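Local coordinates for protein glycosyltransferase (Rickettsia africae, PDB 7MI0) that probably transfers a sugar from an activated donor to an acceptor, using two Rossmann-like domains of the GT-B fold, at residues A[24-28]-A[39-43]; A[315-321]-A[334-339]. All coordinates share one frame; numbering follows the deposited sequence.

Overall arrangement
Interaction 1 comes first along the chain and is complete before interaction 2 begins; their centres lie about 31 Å apart on opposite sides of the chain's centre, and their nearest atoms stay about 21 Å from each other. Each belongs to a different parallel sheet. Residues 24-28 and 39-43 join strand 22-26 of the seven-stranded sheet to helix 35-48, whereas residues 315-321 and 334-339 pair the last two strands of the six-stranded sheet. Two separate parallel sheets with helices packed on them are the two Rossmann-like domains of a GT-B enzyme. The C-terminal helix 378-393 reaches Val42 of interaction 1, so the chain end packs back against the first domain.

Interaction 1 of 2, residues A[24-28]-A[39-43]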
loop_
_atom_site.group_PDB
_atom_site.type_symbol
_atom_site.label_atom_id
_atom_site.label_comp_id
_atom_site.label_asym_id
_atom_site.label_seq_id
_atom_site.Cartn_x
_atom_site.Cartn_y
_atom_site.Cartn_z
ATOM N N LEU A 24 -12.314 15.663 7.993
ATOM C CA LEU A 24 -11.068 15.837 8.722
ATOM C C LEU A 24 -10.395 14.475 8.851
ATOM O O LEU A 24 -10.960 13.556 9.453
ATOM C CB LEU A 24 -11.338 16.460 10.093
ATOM C CG LEU A 24 -10.227 16.543 11.144
ATOM C CD1 LEU A 24 -9.017 17.259 10.603
ATOM C CD2 LEU A 24 -10.740 17.252 12.382
ATOM N N GLN A 25 -9.209 14.336 8.261
ATOM C CA GLN A 25 -8.425 13.112 8.366
ATOM C C GLN A 25 -7.293 13.308 9.366
ATOM O O GLN A 25 -6.628 14.349 9.374
ATOM C CB GLN A 25 -7.844 12.697 7.012
ATOM C CG GLN A 25 -8.876 12.494 5.911
ATOM C CD GLN A 25 -8.300 11.769 4.706
ATOM O OE1 GLN A 25 -8.066 10.566 4.756
ATOM N NE2 GLN A 25 -8.057 12.501 3.625
ATOM N N VAL A 26 -7.074 12.300 10.206
ATOM C CA VAL A 26 -6.030 12.332 11.222
ATOM C C VAL A 26 -4.998 11.271 10.862
ATOM O O VAL A 26 -5.328 10.083 10.777
ATOM C CB VAL A 26 -6.606 12.099 12.627
ATOM C CG1 VAL A 26 -5.580 12.440 13.690
ATOM C CG2 VAL A 26 -7.877 12.914 12.824
ATOM N N VAL A 27 -3.758 11.693 10.651
ATOM C CA VAL A 27 -2.672 10.815 10.221
ATOM C C VAL A 27 -1.675 10.681 11.366
ATOM O O VAL A 27 -1.278 11.698 11.944
ATOM C CB VAL A 27 -1.968 11.348 8.963
ATOM C CG1 VAL A 27 -0.907 10.366 8.499
ATOM C CG2 VAL A 27 -2.979 11.604 7.874
ATOM N N PRO A 28 -1.237 9.462 11.713
ATOM C CA PRO A 28 -0.259 9.313 12.800
ATOM C C PRO A 28 1.184 9.288 12.315
ATOM O O PRO A 28 1.458 9.433 11.118
ATOM C CB PRO A 28 -0.654 7.974 13.426
ATOM C CG PRO A 28 -1.142 7.175 12.252
ATOM C CD PRO A 28 -1.784 8.160 11.288
ATOM N N THR A 39 -4.342 9.175 2.239
ATOM C CA THR A 39 -4.884 10.415 2.796
ATOM C C THR A 39 -4.799 11.567 1.795
ATOM O O THR A 39 -5.734 12.373 1.682
ATOM C CB THR A 39 -4.139 10.774 4.088
ATOM O OG1 THR A 39 -4.238 9.688 5.017
ATOM C CG2 THR A 39 -4.717 12.021 4.729
ATOM N N ILE A 40 -3.683 11.665 1.070
ATOM C CA ILE A 40 -3.509 12.743 0.100
ATOM C C ILE A 40 -4.445 12.554 -1.084
ATOM O O ILE A 40 -5.070 13.511 -1.561
ATOM C CB ILE A 40 -2.042 12.819 -0.361
ATOM C CG1 ILE A 40 -1.124 13.189 0.805
ATOM C CG2 ILE A 40 -1.890 13.818 -1.503
ATOM C CD1 ILE A 40 0.352 13.112 0.452
ATOM N N GLU A 41 -4.547 11.323 -1.588
ATOM C CA GLU A 41 -5.392 11.094 -2.750
ATOM C C GLU A 41 -6.858 11.345 -2.424
ATOM O O GLU A 41 -7.598 11.865 -3.267
ATOM C CB GLU A 41 -5.181 9.676 -3.293
ATOM C CG GLU A 41 -3.810 9.427 -3.948
ATOM C CD GLU A 41 -3.469 10.428 -5.050
ATOM O OE1 GLU A 41 -4.370 10.800 -5.836
ATOM O OE2 GLU A 41 -2.292 10.851 -5.128
ATOM N N VAL A 42 -7.291 11.013 -1.206
ATOM C CA VAL A 42 -8.678 11.266 -0.833
ATOM C C VAL A 42 -8.919 12.758 -0.664
ATOM O O VAL A 42 -9.967 13.281 -1.060
ATOM C CB VAL A 42 -9.044 10.480 0.439
ATOM C CG1 VAL A 42 -10.325 11.019 1.051
ATOM C CG2 VAL A 42 -9.206 9.012 0.117
ATOM N N ALA A 43 -7.953 13.469 -0.080
ATOM C CA ALA A 43 -8.079 14.917 0.067
ATOM C C ALA A 43 -8.195 15.599 -1.294
ATOM O O ALA A 43 -9.110 16.400 -1.523
ATOM C CB ALA A 43 -6.888 15.461 0.851
#
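The side chain of Gln25 reaches from strand 22-26 to helix 35-48 and runs past that of Thr39, the two chains sliding by each other in opposite directions. Beyond CG the glutamine is extended, which carries its amide up to the helix backbone. There NE2 gives a weak hydrogen bond to Thr39 O at 3.0 Å, bent to 133° at the hydrogen; the acceptor lies to one side of the amide plane, which fits the bent geometry. The same carbonyl oxygen already accepts the helical bond from Ala43 N, so two donors share it and the glutamine adds to the helix pattern without replacing a bond.

This strand and helix are the first two elements of a beta-alpha-beta unit completed by strand 52-57, within the N-terminal Rossmann-like sheet. Their short axes run at 175°, nearly antiparallel, and approach to 10.2 Å, as suits a crossover helix packed on a parallel sheet.

Thr39 CG2 sits over the flat face of the Gln25 amide, 3.6 Å from CD, with NE2 and OE1 to either side of that point. On its other flank the same methyl packs against Val27 CG2 at 3.6 Å. The torsion of Thr39 (chi1 -57°) sets CG2 anti to the backbone N and turns OG1 beside it, where the hydroxyl bonds to Val35 O one helical turn earlier. Val42 CG1 lies 3.7 Å from Gln25 NE2, while elsewhere the Val42 side chain touches Leu382, Asn385 and Tyr389 of helix 378-393.

Interaction 2 of 2, residues A[315-321]-A[334-339]; sequences LVIATNI and GFHVEP
Val337 CG2 meets Ile317 CG2 at 3.4 Å, and beside this pair lies Phe335, on the same face of the sheet. From CB, 3.9 Å from Val316 O, the Phe335 side chain takes chi1 of -48°, setting CG anti to its own carbonyl carbon and turning the ring back toward Leu315. CG is 4.0 Å from that same oxygen; farther out, CD2 comes obliquely to within 3.4 Å of Val316 O and also meets Ile317 CG1. At the ring edge, near its plane, CE2 receives Leu315 CD2 at 4.2 Å. Cys352 of helix 342-355 touches both Phe335 and Ile317.

The backbones supply the regular part of the contact. Phe335 N donates a hydrogen bond to Val316 O, Ala318 N to Phe335 O, Val337 N to Ala318 O and Asn320 N to Val337 O, alternating between the two segments. Past the strand ends Pro339 CG rests 3.7 Å from Ile321 CB, where Asn320 centres an inverse gamma turn.

Bridges pairing Ile317, Ala318 and Thr319 with Phe335, His336 and Val337, and strand axes 30° apart, identify parallel pairing at the edge of the C-terminal Rossmann-like sheet of a GT-B fold.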
loop_
_atom_site.group_PDB
_atom_site.type_symbol
_atom_site.label_atom_id
_atom_site.label_comp_id
_atom_site.label_asym_id
_atom_site.label_seq_id
_atom_site.Cartn_x
_atom_site.Cartn_y
_atom_site.Cartn_z
ATOM N N LEU A 315 4.373 -9.768 -16.071
ATOM C CA LEU A 315 4.198 -11.044 -15.393
ATOM C C LEU A 315 4.575 -10.864 -13.929
ATOM O O LEU A 315 5.701 -10.460 -13.618
ATOM C CB LEU A 315 5.048 -12.130 -16.045
ATOM C CG LEU A 315 4.651 -12.535 -17.465
ATOM C CD1 LEU A 315 5.484 -13.722 -17.921
ATOM C CD2 LEU A 315 3.155 -12.841 -17.559
ATOM N N VAL A 316 3.633 -11.148 -13.033
ATOM C CA VAL A 316 3.763 -10.842 -11.613
ATOM C C VAL A 316 3.809 -12.142 -10.821
ATOM O O VAL A 316 2.969 -13.029 -11.017
ATOM C CB VAL A 316 2.608 -9.949 -11.123
ATOM C CG1 VAL A 316 2.502 -10.010 -9.610
ATOM C CG2 VAL A 316 2.811 -8.514 -11.596
ATOM N N ILE A 317 4.781 -12.241 -9.920
ATOM C CA ILE A 317 4.962 -13.395 -9.049
ATOM C C ILE A 317 4.963 -12.891 -7.610
ATOM O O ILE A 317 5.829 -12.091 -7.232
ATOM C CB ILE A 317 6.264 -14.141 -9.373
ATOM C CG1 ILE A 317 6.260 -14.633 -10.817
ATOM C CG2 ILE A 317 6.473 -15.291 -8.423
ATOM C CD1 ILE A 317 7.505 -15.413 -11.184
ATOM N N ALA A 318 3.997 -13.349 -6.808
ATOM C CA ALA A 318 3.854 -12.902 -5.426
ATOM C C ALA A 318 3.705 -14.090 -4.486
ATOM O O ALA A 318 3.145 -15.131 -4.851
ATOM C CB ALA A 318 2.653 -11.975 -5.253
ATOM N N THR A 319 4.209 -13.920 -3.265
ATOM C CA THR A 319 4.062 -14.949 -2.245
ATOM C C THR A 319 2.626 -14.997 -1.752
ATOM O O THR A 319 1.986 -13.963 -1.546
ATOM C CB THR A 319 5.001 -14.691 -1.070
ATOM O OG1 THR A 319 4.972 -13.299 -0.728
ATOM C CG2 THR A 319 6.411 -15.093 -1.425
ATOM N N ASN A 320 2.119 -16.214 -1.568
ATOM C CA ASN A 320 0.726 -16.428 -1.183
ATOM C C ASN A 320 0.600 -16.216 0.322
ATOM O O ASN A 320 0.541 -17.154 1.119
ATOM C CB ASN A 320 0.269 -17.817 -1.598
ATOM C CG ASN A 320 -1.157 -18.097 -1.197
ATOM O OD1 ASN A 320 -1.894 -17.185 -0.814
ATOM N ND2 ASN A 320 -1.559 -19.360 -1.280
ATOM N N ILE A 321 0.545 -14.947 0.715
ATOM C CA ILE A 321 0.573 -14.605 2.131
ATOM C C ILE A 321 0.025 -13.198 2.339
ATOM O O ILE A 321 0.379 -12.262 1.613
ATOM C CB ILE A 321 2.003 -14.756 2.689
ATOM C CG1 ILE A 321 2.032 -14.497 4.188
ATOM C CG2 ILE A 321 2.978 -13.828 1.973
ATOM C CD1 ILE A 321 3.422 -14.586 4.766
ATOM N N GLY A 334 -1.561 -13.463 -12.960
ATOM C CA GLY A 334 -0.314 -13.508 -12.226
ATOM C C GLY A 334 -0.133 -14.890 -11.632
ATOM O O GLY A 334 -0.889 -15.815 -11.928
ATOM N N PHE A 335 0.875 -15.008 -10.770
ATOM C CA PHE A 335 1.228 -16.305 -10.211
ATOM C C PHE A 335 1.457 -16.207 -8.710
ATOM O O PHE A 335 2.061 -15.243 -8.228
ATOM C CB PHE A 335 2.476 -16.870 -10.894
ATOM C CG PHE A 335 2.427 -16.798 -12.395
ATOM C CD1 PHE A 335 1.748 -17.761 -13.127
ATOM C CD2 PHE A 335 3.058 -15.765 -13.074
ATOM C CE1 PHE A 335 1.702 -17.698 -14.508
ATOM C CE2 PHE A 335 3.017 -15.695 -14.452
ATOM C CZ PHE A 335 2.338 -16.663 -15.170
ATOM N N HIS A 336 0.960 -17.211 -7.981
ATOM C CA HIS A 336 1.220 -17.378 -6.555
ATOM C C HIS A 336 2.401 -18.314 -6.352
ATOM O O HIS A 336 2.621 -19.241 -7.136
ATOM C CB HIS A 336 0.010 -17.972 -5.824
ATOM C CG HIS A 336 -1.237 -17.155 -5.928
ATOM N ND1 HIS A 336 -2.494 -17.705 -5.785
ATOM C CD2 HIS A 336 -1.428 -15.832 -6.145
ATOM C CE1 HIS A 336 -3.404 -16.756 -5.921
ATOM N NE2 HIS A 336 -2.784 -15.611 -6.140
ATOM N N VAL A 337 3.160 -18.070 -5.282
ATOM C CA VAL A 337 4.186 -19.002 -4.826
ATOM C C VAL A 337 4.086 -19.124 -3.309
ATOM O O VAL A 337 3.616 -18.210 -2.626
ATOM C CB VAL A 337 5.614 -18.573 -5.244
ATOM C CG1 VAL A 337 6.558 -19.748 -5.175
ATOM C CG2 VAL A 337 5.624 -18.050 -6.638
ATOM N N GLU A 338 4.511 -20.273 -2.787
ATOM C CA GLU A 338 4.600 -20.441 -1.344
ATOM C C GLU A 338 5.689 -19.533 -0.775
ATOM O O GLU A 338 6.779 -19.421 -1.353
ATOM C CB GLU A 338 4.906 -21.890 -0.977
ATOM C CG GLU A 338 3.694 -22.774 -0.788
ATOM C CD GLU A 338 4.082 -24.189 -0.386
ATOM O OE1 GLU A 338 5.240 -24.397 0.049
ATOM O OE2 GLU A 338 3.232 -25.097 -0.510
ATOM N N PRO A 339 5.436 -18.889 0.361
ATOM C CA PRO A 339 6.445 -18.005 0.946
ATOM C C PRO A 339 7.596 -18.802 1.531
ATOM O O PRO A 339 7.420 -19.919 2.027
ATOM C CB PRO A 339 5.677 -17.264 2.047
ATOM C CG PRO A 339 4.220 -17.650 1.864
ATOM C CD PRO A 339 4.231 -18.975 1.197
#